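Local coordinates for LbaCas13a H328A (C2c2) (Lachnospiraceae bacterium NK4A179, PDB 5WLH), which binds and probably processes CRISPR precursor RNA and, guided by that crRNA, acts as an RNA-targeting nuclease that cleaves at adenosines, at residues A[485-490]-A[933-938]; A[492-497]-A[926-931]. All coordinates share one frame; numbering follows the deposited sequence.

Interaction 1 of 2, residues A[485-490]-A[933-938]; sequences SSFDYE and WDIYRR. With nucleotides of chain B.
Ile935 and Arg938 make the contacts from helix 933-938, one apolar and one charged, against Phe487 and Glu490 of the helix that starts at Ser486. Earlier in the segment, Asp934 sets up the charged half: its OD2 takes the NE of Arg938 at 2.7 Å, while OD1 holds Arg937 side-on through both NE and NH2. Ile935 then wedges between the two helices. Its CD1 presses on Glu490 CB at 3.5 Å, and CG2, anti to the backbone N, lies against Phe487 CB at 3.9 Å. Arg938 bends at chi3 (-79°) and turns its guanidinium end-on to the Glu490 carboxylate. Arg938 NH1 meets the syn lone pair of Glu490 OE2 at 2.9 Å, nearly straight, with the acceptor in the guanidinium plane. Arg938 NH2 reaches Glu490 OE1 at 2.8 Å from a tilted position. OE1 of Glu490 also accepts a hydrogen bond from O2' of A25 of chain B at 2.5 Å, so the arginine steadies a carboxylate that holds the guide RNA. Phe487 CE1 packs 3.8 Å from Arg938 CB. Were Arg938 an alanine, Glu490 would probably lose its paired charge and be freer to turn away from the ribose, while Asp934 would keep only its bridge to Arg937 within this network. Here the two helical segments run antiparallel (169°), with strand 22-28 touching Phe487 through Ala25 and Arg938 through Lys23, and helix 805-813 lying against Arg937.

Interaction 2 of 2, residues A[492-497]-A[926-931]; sequences IKAEEM and HSYKQY. With nucleotides of chain B.
Tyr931 reaches across to helix 492-497 and fills the space between Ala494, Lys493 and the RNA. With CG anti to the backbone N (chi1 -169°), its ring extends toward the opposite helix; CD2 sits 3.5 Å from Ala494 CB, and one face lies against the adenine of A25 of chain B, whose N3 is over the ring centre. Tyr931 OH donates to O2' of A25 of chain B at 2.6 Å, so one side chain supports both base and sugar of this nucleotide. Lys493 crosses Tyr931 at about a right angle, and its CD approaches the tyrosine OH at 3.3 Å near the plane of the ring. In one of its two deposited conformers Lys493 runs extended as far as CE and then bends, and in that copy NZ comes to OP2 of A28 of chain B at 2.9 Å.

One turn earlier, Tyr928 turns the edge of its ring to the backbone, CD1 lying 3.3 Å from Ala494 O. A water joins its OH to Glu495 OE2, bridging segments 492-497 and 926-931, which share no direct hydrogen bond. Gln930 bends at chi2 (-85°) to offer OE1 to the A25 N6 at 2.8 Å, almost straight. Ala494 CB packs on both tyrosines, with the axes of the two antiparallel segments 9.5 Å apart. The arrangement is an RNA-binding site, with an aromatic stack, base-edge and ribose recognition, and a lysine for the phosphate, consistent with a guide-binding Cas13a channel.

Both contacts hold helix 486-517 against helix 915-941 in the same antiparallel pairing, with centres 11 Å apart, and the touching residues of both are buried. Interaction 1 lies at the N-terminal start of the first helix and near the C-terminal end of the second; interaction 2 lies further into the first and is nearer the centre of the chain. Their chemistry differs: interaction 1 is bound by a direct salt-bridge network beside an apolar wedge, whereas interaction 2 relies on aromatic packing and a bridging water. The two meet where Glu490 O packs against Tyr931 OH, and both grip the ribose of A25 of chain B through its O2'.

Interaction 1 of 2, residues A[485-490]-A[933-938]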
loop_
_atom_site.group_PDB
_atom_site.type_symbol
_atom_site.label_atom_id
_atom_site.label_comp_id
_atom_site.label_asym_id
_atom_site.label_seq_id
_atom_site.Cartn_x
_atom_site.Cartn_y
_atom_site.Cartn_z
ATOM N N SER A 485 23.255 3.429 -1.607
ATOM C CA SER A 485 22.825 2.788 -2.841
ATOM C C SER A 485 21.310 2.633 -2.853
ATOM O O SER A 485 20.640 2.718 -1.822
ATOM C CB SER A 485 23.476 1.412 -2.993
ATOM O OG SER A 485 22.827 0.476 -2.128
ATOM N N SER A 486 20.771 2.368 -4.038
ATOM C CA SER A 486 19.341 2.097 -4.101
ATOM C C SER A 486 18.991 0.824 -3.336
ATOM O O SER A 486 17.947 0.758 -2.692
ATOM C CB SER A 486 18.871 2.027 -5.556
ATOM O OG SER A 486 19.624 1.090 -6.306
ATOM N N PHE A 487 19.874 -0.184 -3.354
ATOM C CA PHE A 487 19.613 -1.403 -2.596
ATOM C C PHE A 487 19.480 -1.100 -1.107
ATOM O O PHE A 487 18.662 -1.721 -0.415
ATOM C CB PHE A 487 20.741 -2.418 -2.819
ATOM C CG PHE A 487 20.962 -2.753 -4.258
ATOM C CD1 PHE A 487 20.109 -3.633 -4.910
ATOM C CD2 PHE A 487 21.998 -2.179 -4.962
ATOM C CE1 PHE A 487 20.290 -3.947 -6.258
ATOM C CE2 PHE A 487 22.196 -2.480 -6.303
ATOM C CZ PHE A 487 21.349 -3.384 -6.950
ATOM N N ASP A 488 20.298 -0.163 -0.597
ATOM C CA ASP A 488 20.196 0.241 0.806
ATOM C C ASP A 488 18.782 0.686 1.141
ATOM O O ASP A 488 18.239 0.351 2.202
ATOM C CB ASP A 488 21.162 1.400 1.112
ATOM C CG ASP A 488 22.616 0.985 1.103
ATOM O OD1 ASP A 488 22.908 -0.173 1.427
ATOM O OD2 ASP A 488 23.464 1.837 0.798
ATOM N N TYR A 489 18.192 1.495 0.262
ATOM C CA TYR A 489 16.849 1.999 0.531
ATOM C C TYR A 489 15.793 0.927 0.326
ATOM O O TYR A 489 14.739 0.964 0.972
ATOM C CB TYR A 489 16.580 3.220 -0.338
ATOM C CG TYR A 489 16.921 4.529 0.365
ATOM C CD1 TYR A 489 17.939 4.590 1.307
ATOM C CD2 TYR A 489 16.222 5.691 0.074
ATOM C CE1 TYR A 489 18.240 5.794 1.959
ATOM C CE2 TYR A 489 16.515 6.901 0.705
ATOM C CZ TYR A 489 17.522 6.939 1.644
ATOM O OH TYR A 489 17.792 8.128 2.257
ATOM N N GLU A 490 16.030 -0.029 -0.573
ATOM C CA GLU A 490 15.118 -1.162 -0.648
ATOM C C GLU A 490 15.067 -1.904 0.689
ATOM O O GLU A 490 13.986 -2.265 1.171
ATOM C CB GLU A 490 15.542 -2.093 -1.782
ATOM C CG GLU A 490 15.353 -1.501 -3.164
ATOM C CD GLU A 490 15.553 -2.547 -4.228
ATOM O OE1 GLU A 490 14.540 -3.125 -4.699
ATOM O OE2 GLU A 490 16.736 -2.805 -4.555
ATOM N N TRP A 933 15.607 -11.061 0.792
ATOM C CA TRP A 933 16.382 -12.009 -0.008
ATOM C C TRP A 933 16.598 -11.476 -1.419
ATOM O O TRP A 933 17.706 -11.558 -1.966
ATOM C CB TRP A 933 15.654 -13.356 -0.031
ATOM C CG TRP A 933 16.150 -14.382 -1.045
ATOM C CD1 TRP A 933 17.111 -15.350 -0.841
ATOM C CD2 TRP A 933 15.681 -14.561 -2.382
ATOM N NE1 TRP A 933 17.268 -16.108 -1.983
ATOM C CE2 TRP A 933 16.415 -15.636 -2.947
ATOM C CE3 TRP A 933 14.726 -13.912 -3.169
ATOM C CZ2 TRP A 933 16.204 -16.077 -4.250
ATOM C CZ3 TRP A 933 14.527 -14.343 -4.467
ATOM C CH2 TRP A 933 15.265 -15.424 -4.996
ATOM N N ASP A 934 15.551 -10.906 -2.013
ATOM C CA ASP A 934 15.642 -10.459 -3.396
ATOM C C ASP A 934 16.593 -9.276 -3.536
ATOM O O ASP A 934 17.319 -9.163 -4.533
ATOM C CB ASP A 934 14.245 -10.102 -3.905
ATOM C CG ASP A 934 14.224 -9.857 -5.395
ATOM O OD1 ASP A 934 14.452 -10.827 -6.152
ATOM O OD2 ASP A 934 13.985 -8.705 -5.810
ATOM N N ILE A 935 16.603 -8.385 -2.546
ATOM C CA ILE A 935 17.522 -7.249 -2.574
ATOM C C ILE A 935 18.962 -7.730 -2.516
ATOM O O ILE A 935 19.822 -7.268 -3.277
ATOM C CB ILE A 935 17.239 -6.288 -1.415
ATOM C CG1 ILE A 935 15.821 -5.701 -1.522
ATOM C CG2 ILE A 935 18.296 -5.163 -1.428
ATOM C CD1 ILE A 935 15.293 -5.200 -0.178
ATOM N N TYR A 936 19.257 -8.621 -1.569
ATOM C CA TYR A 936 20.620 -9.115 -1.462
ATOM C C TYR A 936 21.010 -9.874 -2.719
ATOM O O TYR A 936 22.157 -9.797 -3.173
ATOM C CB TYR A 936 20.747 -9.988 -0.224
ATOM C CG TYR A 936 20.901 -9.160 1.036
ATOM C CD1 TYR A 936 21.957 -8.264 1.179
ATOM C CD2 TYR A 936 19.979 -9.248 2.063
ATOM C CE1 TYR A 936 22.092 -7.496 2.321
ATOM C CE2 TYR A 936 20.113 -8.484 3.217
ATOM C CZ TYR A 936 21.163 -7.615 3.335
ATOM O OH TYR A 936 21.299 -6.860 4.473
ATOM N N ARG A 937 20.062 -10.619 -3.289
ATOM C CA ARG A 937 20.315 -11.331 -4.536
ATOM C C ARG A 937 20.741 -10.365 -5.634
ATOM O O ARG A 937 21.723 -10.605 -6.348
ATOM C CB ARG A 937 19.054 -12.087 -4.951
ATOM C CG ARG A 937 19.168 -12.866 -6.243
ATOM C CD ARG A 937 17.794 -13.455 -6.611
ATOM N NE ARG A 937 16.821 -12.439 -7.010
ATOM C CZ ARG A 937 16.818 -11.803 -8.179
ATOM N NH1 ARG A 937 17.749 -12.065 -9.093
ATOM N NH2 ARG A 937 15.891 -10.887 -8.433
ATOM N N ARG A 938 20.001 -9.264 -5.787
ATOM C CA ARG A 938 20.294 -8.311 -6.848
ATOM C C ARG A 938 21.529 -7.481 -6.531
ATOM O O ARG A 938 22.331 -7.199 -7.428
ATOM C CB ARG A 938 19.065 -7.428 -7.108
ATOM C CG ARG A 938 17.927 -8.194 -7.811
ATOM C CD ARG A 938 16.723 -7.294 -8.116
ATOM N NE ARG A 938 15.891 -7.094 -6.923
ATOM C CZ ARG A 938 15.891 -5.981 -6.195
ATOM N NH1 ARG A 938 16.680 -4.974 -6.527
ATOM N NH2 ARG A 938 15.105 -5.877 -5.126
ATOM P P A B 26 10.179 1.333 -4.210
ATOM O OP1 A B 26 9.219 1.607 -3.112
ATOM O OP2 A B 26 9.980 1.836 -5.587
ATOM O "O5'" A B 26 11.610 1.831 -3.741
ATOM C "C5'" A B 26 12.058 1.697 -2.395
ATOM C "C4'" A B 26 13.092 2.755 -2.104
ATOM O "O4'" A B 26 14.290 2.458 -2.873
ATOM C "C3'" A B 26 12.668 4.158 -2.517
ATOM O "O3'" A B 26 13.318 5.107 -1.679
ATOM C "C2'" A B 26 13.223 4.259 -3.933
ATOM O "O2'" A B 26 13.389 5.567 -4.433
ATOM C "C1'" A B 26 14.546 3.500 -3.798
ATOM N N9 A B 26 14.930 2.876 -5.060
ATOM C C8 A B 26 14.569 1.628 -5.499
ATOM N N7 A B 26 15.023 1.362 -6.711
ATOM C C5 A B 26 15.714 2.503 -7.059
ATOM C C6 A B 26 16.434 2.825 -8.225
ATOM N N6 A B 26 16.526 1.968 -9.254
ATOM N N1 A B 26 16.994 4.042 -8.293
ATOM C C2 A B 26 16.878 4.880 -7.246
ATOM N N3 A B 26 16.230 4.677 -6.099
ATOM C C4 A B 26 15.671 3.451 -6.067
ATOM P P A B 25 11.316 -0.863 -9.428
ATOM O OP1 A B 25 12.619 -1.559 -9.645
ATOM O OP2 A B 25 10.386 -0.672 -10.563
ATOM O "O5'" A B 25 10.558 -1.655 -8.283
ATOM C "C5'" A B 25 9.363 -1.155 -7.698
ATOM C "C4'" A B 25 9.391 -1.315 -6.202
ATOM O "O4'" A B 25 9.222 -2.715 -5.848
ATOM C "C3'" A B 25 10.685 -0.856 -5.523
ATOM O "O3'" A B 25 10.353 -0.248 -4.281
ATOM C "C2'" A B 25 11.398 -2.163 -5.217
ATOM O "O2'" A B 25 12.300 -2.091 -4.131
ATOM C "C1'" A B 25 10.216 -3.068 -4.906
ATOM N N9 A B 25 10.530 -4.488 -4.987
ATOM C C8 A B 25 11.447 -5.097 -5.811
ATOM N N7 A B 25 11.551 -6.388 -5.604
ATOM C C5 A B 25 10.650 -6.627 -4.576
ATOM C C6 A B 25 10.290 -7.799 -3.902
ATOM N N6 A B 25 10.828 -8.986 -4.192
ATOM N N1 A B 25 9.376 -7.707 -2.914
ATOM C C2 A B 25 8.841 -6.516 -2.625
ATOM N N3 A B 25 9.110 -5.340 -3.196
ATOM C C4 A B 25 10.025 -5.470 -4.172
ATOM P P U B 27 12.605 6.504 -1.342
ATOM O OP1 U B 27 12.483 7.293 -2.564
ATOM O OP2 U B 27 13.276 7.146 -0.179
ATOM O "O5'" U B 27 11.154 6.060 -0.890
ATOM C "C5'" U B 27 10.240 7.003 -0.369
ATOM C "C4'" U B 27 8.846 6.500 -0.609
ATOM O "O4'" U B 27 8.515 6.702 -2.006
ATOM C "C3'" U B 27 8.645 4.995 -0.343
ATOM O "O3'" U B 27 7.396 4.801 0.292
ATOM C "C2'" U B 27 8.519 4.418 -1.749
ATOM O "O2'" U B 27 7.786 3.209 -1.825
ATOM C "C1'" U B 27 7.811 5.571 -2.439
ATOM N N1 U B 27 7.728 5.516 -3.903
ATOM C C2 U B 27 6.612 6.124 -4.470
ATOM O O2 U B 27 5.798 6.741 -3.809
ATOM N N3 U B 27 6.507 6.016 -5.841
ATOM C C4 U B 27 7.393 5.355 -6.666
ATOM O O4 U B 27 7.173 5.323 -7.885
ATOM C C5 U B 27 8.495 4.731 -5.993
ATOM C C6 U B 27 8.625 4.818 -4.666
#

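Interaction 2 of 2, residues A[492-497]-A[926-931]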
loop_
_atom_site.group_PDB
_atom_site.type_symbol
_atom_site.label_atom_id
_atom_site.label_comp_id
_atom_site.label_asym_id
_atom_site.label_seq_id
_atom_site.Cartn_x
_atom_site.Cartn_y
_atom_site.Cartn_z
ATOM N N ILE A 492 15.670 -0.615 3.656
ATOM C CA ILE A 492 14.911 0.229 4.581
ATOM C C ILE A 492 13.420 0.055 4.350
ATOM O O ILE A 492 12.639 -0.084 5.299
ATOM C CB ILE A 492 15.320 1.707 4.441
ATOM C CG1 ILE A 492 16.740 1.927 4.976
ATOM C CG2 ILE A 492 14.320 2.608 5.197
ATOM C CD1 ILE A 492 17.262 3.304 4.661
ATOM N N LYS A 493 12.999 0.046 3.083
ATOM C CA LYS A 493 11.581 -0.119 2.782
ATOM C C LYS A 493 11.064 -1.443 3.323
ATOM O O LYS A 493 10.013 -1.487 3.971
ATOM C CB LYS A 493 11.335 -0.009 1.276
ATOM C CG LYS A 493 9.849 0.138 0.935
ATOM C CD LYS A 493 9.530 -0.258 -0.511
ATOM C CE LYS A 493 8.015 -0.245 -0.788
ATOM N NZ LYS A 493 7.298 0.826 -0.034
ATOM N N ALA A 494 11.812 -2.532 3.098
ATOM C CA ALA A 494 11.414 -3.831 3.632
ATOM C C ALA A 494 11.170 -3.736 5.130
ATOM O O ALA A 494 10.104 -4.115 5.626
ATOM C CB ALA A 494 12.484 -4.885 3.327
ATOM N N GLU A 495 12.131 -3.163 5.852
ATOM C CA GLU A 495 12.016 -3.129 7.305
ATOM C C GLU A 495 10.890 -2.208 7.731
ATOM O O GLU A 495 10.120 -2.543 8.639
ATOM C CB GLU A 495 13.347 -2.667 7.918
ATOM C CG GLU A 495 13.378 -2.683 9.447
ATOM C CD GLU A 495 14.776 -2.347 9.951
ATOM O OE1 GLU A 495 15.152 -1.158 9.881
ATOM O OE2 GLU A 495 15.501 -3.277 10.377
ATOM N N GLU A 496 10.801 -1.023 7.107
ATOM C CA GLU A 496 9.769 -0.064 7.498
ATOM C C GLU A 496 8.380 -0.589 7.189
ATOM O O GLU A 496 7.450 -0.377 7.975
ATOM C CB GLU A 496 10.012 1.285 6.821
ATOM C CG GLU A 496 11.262 1.952 7.401
ATOM C CD GLU A 496 11.516 3.369 6.899
ATOM O OE1 GLU A 496 10.879 3.789 5.926
ATOM O OE2 GLU A 496 12.378 4.061 7.500
ATOM N N MET A 497 8.218 -1.297 6.070
ATOM C CA MET A 497 6.912 -1.894 5.782
ATOM C C MET A 497 6.521 -2.870 6.879
ATOM O O MET A 497 5.408 -2.814 7.407
ATOM C CB MET A 497 6.920 -2.618 4.429
ATOM C CG MET A 497 7.119 -1.737 3.220
ATOM S SD MET A 497 5.665 -0.845 2.694
ATOM C CE MET A 497 4.793 -2.127 1.781
ATOM N N HIS A 926 6.282 -13.176 5.504
ATOM C CA HIS A 926 6.792 -13.841 4.308
ATOM C C HIS A 926 7.253 -12.842 3.262
ATOM O O HIS A 926 8.294 -13.043 2.612
ATOM C CB HIS A 926 5.715 -14.711 3.692
ATOM C CG HIS A 926 5.267 -15.821 4.576
ATOM N ND1 HIS A 926 4.073 -16.478 4.374
ATOM C CD2 HIS A 926 5.842 -16.393 5.659
ATOM C CE1 HIS A 926 3.932 -17.413 5.297
ATOM N NE2 HIS A 926 4.987 -17.384 6.086
ATOM N N SER A 927 6.455 -11.797 3.043
ATOM C CA SER A 927 6.792 -10.795 2.040
ATOM C C SER A 927 8.065 -10.064 2.429
ATOM O O SER A 927 8.918 -9.782 1.578
ATOM C CB SER A 927 5.624 -9.814 1.867
ATOM O OG SER A 927 4.513 -10.465 1.264
ATOM N N TYR A 928 8.215 -9.760 3.720
ATOM C CA TYR A 928 9.456 -9.165 4.205
ATOM C C TYR A 928 10.653 -10.057 3.890
ATOM O O TYR A 928 11.677 -9.593 3.368
ATOM C CB TYR A 928 9.344 -8.923 5.714
ATOM C CG TYR A 928 10.660 -8.541 6.342
ATOM C CD1 TYR A 928 11.113 -7.230 6.272
ATOM C CD2 TYR A 928 11.444 -9.474 6.996
ATOM C CE1 TYR A 928 12.308 -6.871 6.804
ATOM C CE2 TYR A 928 12.663 -9.114 7.560
ATOM C CZ TYR A 928 13.072 -7.798 7.467
ATOM O OH TYR A 928 14.258 -7.375 8.002
ATOM N N LYS A 929 10.554 -11.344 4.233
ATOM C CA LYS A 929 11.712 -12.219 4.076
ATOM C C LYS A 929 12.110 -12.337 2.608
ATOM O O LYS A 929 13.301 -12.290 2.272
ATOM C CB LYS A 929 11.406 -13.591 4.663
ATOM C CG LYS A 929 12.611 -14.542 4.643
ATOM C CD LYS A 929 12.243 -15.893 5.250
ATOM C CE LYS A 929 13.474 -16.804 5.323
ATOM N NZ LYS A 929 13.272 -17.952 6.247
ATOM N N GLN A 930 11.124 -12.458 1.724
ATOM C CA GLN A 930 11.407 -12.589 0.302
ATOM C C GLN A 930 12.004 -11.315 -0.260
ATOM O O GLN A 930 12.889 -11.372 -1.114
ATOM C CB GLN A 930 10.134 -12.939 -0.464
ATOM C CG GLN A 930 10.415 -13.548 -1.840
ATOM C CD GLN A 930 10.647 -12.526 -2.921
ATOM O OE1 GLN A 930 10.203 -11.376 -2.811
ATOM N NE2 GLN A 930 11.307 -12.953 -4.015
ATOM N N TYR A 931 11.486 -10.156 0.168
ATOM C CA TYR A 931 12.007 -8.879 -0.313
ATOM C C TYR A 931 13.472 -8.719 0.079
ATOM O O TYR A 931 14.327 -8.405 -0.754
ATOM C CB TYR A 931 11.135 -7.750 0.254
ATOM C CG TYR A 931 11.316 -6.349 -0.291
ATOM C CD1 TYR A 931 12.079 -6.079 -1.428
ATOM C CD2 TYR A 931 10.691 -5.284 0.348
ATOM C CE1 TYR A 931 12.224 -4.770 -1.896
ATOM C CE2 TYR A 931 10.822 -4.006 -0.110
ATOM C CZ TYR A 931 11.589 -3.743 -1.217
ATOM O OH TYR A 931 11.698 -2.433 -1.624
ATOM P P A B 25 11.316 -0.863 -9.428
ATOM O OP1 A B 25 12.619 -1.559 -9.645
ATOM O OP2 A B 25 10.386 -0.672 -10.563
ATOM O "O5'" A B 25 10.558 -1.655 -8.283
ATOM C "C5'" A B 25 9.363 -1.155 -7.698
ATOM C "C4'" A B 25 9.391 -1.315 -6.202
ATOM O "O4'" A B 25 9.222 -2.715 -5.848
ATOM C "C3'" A B 25 10.685 -0.856 -5.523
ATOM O "O3'" A B 25 10.353 -0.248 -4.281
ATOM C "C2'" A B 25 11.398 -2.163 -5.217
ATOM O "O2'" A B 25 12.300 -2.091 -4.131
ATOM C "C1'" A B 25 10.216 -3.068 -4.906
ATOM N N9 A B 25 10.530 -4.488 -4.987
ATOM C C8 A B 25 11.447 -5.097 -5.811
ATOM N N7 A B 25 11.551 -6.388 -5.604
ATOM C C5 A B 25 10.650 -6.627 -4.576
ATOM C C6 A B 25 10.290 -7.799 -3.902
ATOM N N6 A B 25 10.828 -8.986 -4.192
ATOM N N1 A B 25 9.376 -7.707 -2.914
ATOM C C2 A B 25 8.841 -6.516 -2.625
ATOM N N3 A B 25 9.110 -5.340 -3.196
ATOM C C4 A B 25 10.025 -5.470 -4.172
ATOM P P A B 28 7.330 4.295 1.800
ATOM O OP1 A B 28 7.806 5.354 2.714
ATOM O OP2 A B 28 7.876 2.924 1.867
ATOM O "O5'" A B 28 5.769 4.176 2.036
ATOM C "C5'" A B 28 4.992 3.353 1.200
ATOM C "C4'" A B 28 3.879 4.141 0.570
ATOM O "O4'" A B 28 4.383 4.984 -0.503
ATOM C "C3'" A B 28 2.807 3.317 -0.107
ATOM O "O3'" A B 28 1.910 2.731 0.804
ATOM C "C2'" A B 28 2.159 4.344 -1.005
ATOM O "O2'" A B 28 1.387 5.224 -0.207
ATOM C "C1'" A B 28 3.395 5.106 -1.499
ATOM N N9 A B 28 3.909 4.512 -2.742
ATOM C C8 A B 28 4.985 3.679 -2.923
ATOM N N7 A B 28 5.136 3.306 -4.191
ATOM C C5 A B 28 4.096 3.949 -4.856
ATOM C C6 A B 28 3.714 3.986 -6.209
ATOM N N6 A B 28 4.366 3.338 -7.195
ATOM N N1 A B 28 2.625 4.709 -6.533
ATOM C C2 A B 28 1.987 5.374 -5.556
ATOM N N3 A B 28 2.255 5.433 -4.256
ATOM C C4 A B 28 3.339 4.682 -3.968
ATOM P P A B 26 10.179 1.333 -4.210
ATOM O OP1 A B 26 9.219 1.607 -3.112
ATOM O OP2 A B 26 9.980 1.836 -5.587
ATOM O "O5'" A B 26 11.610 1.831 -3.741
ATOM C "C5'" A B 26 12.058 1.697 -2.395
ATOM C "C4'" A B 26 13.092 2.755 -2.104
ATOM O "O4'" A B 26 14.290 2.458 -2.873
ATOM C "C3'" A B 26 12.668 4.158 -2.517
ATOM O "O3'" A B 26 13.318 5.107 -1.679
ATOM C "C2'" A B 26 13.223 4.259 -3.933
ATOM O "O2'" A B 26 13.389 5.567 -4.433
ATOM C "C1'" A B 26 14.546 3.500 -3.798
ATOM N N9 A B 26 14.930 2.876 -5.060
ATOM C C8 A B 26 14.569 1.628 -5.499
ATOM N N7 A B 26 15.023 1.362 -6.711
ATOM C C5 A B 26 15.714 2.503 -7.059
ATOM C C6 A B 26 16.434 2.825 -8.225
ATOM N N6 A B 26 16.526 1.968 -9.254
ATOM N N1 A B 26 16.994 4.042 -8.293
ATOM C C2 A B 26 16.878 4.880 -7.246
ATOM N N3 A B 26 16.230 4.677 -6.099
ATOM C C4 A B 26 15.671 3.451 -6.067
HETATM O O HOH W 1 14.735 -5.712 10.329
#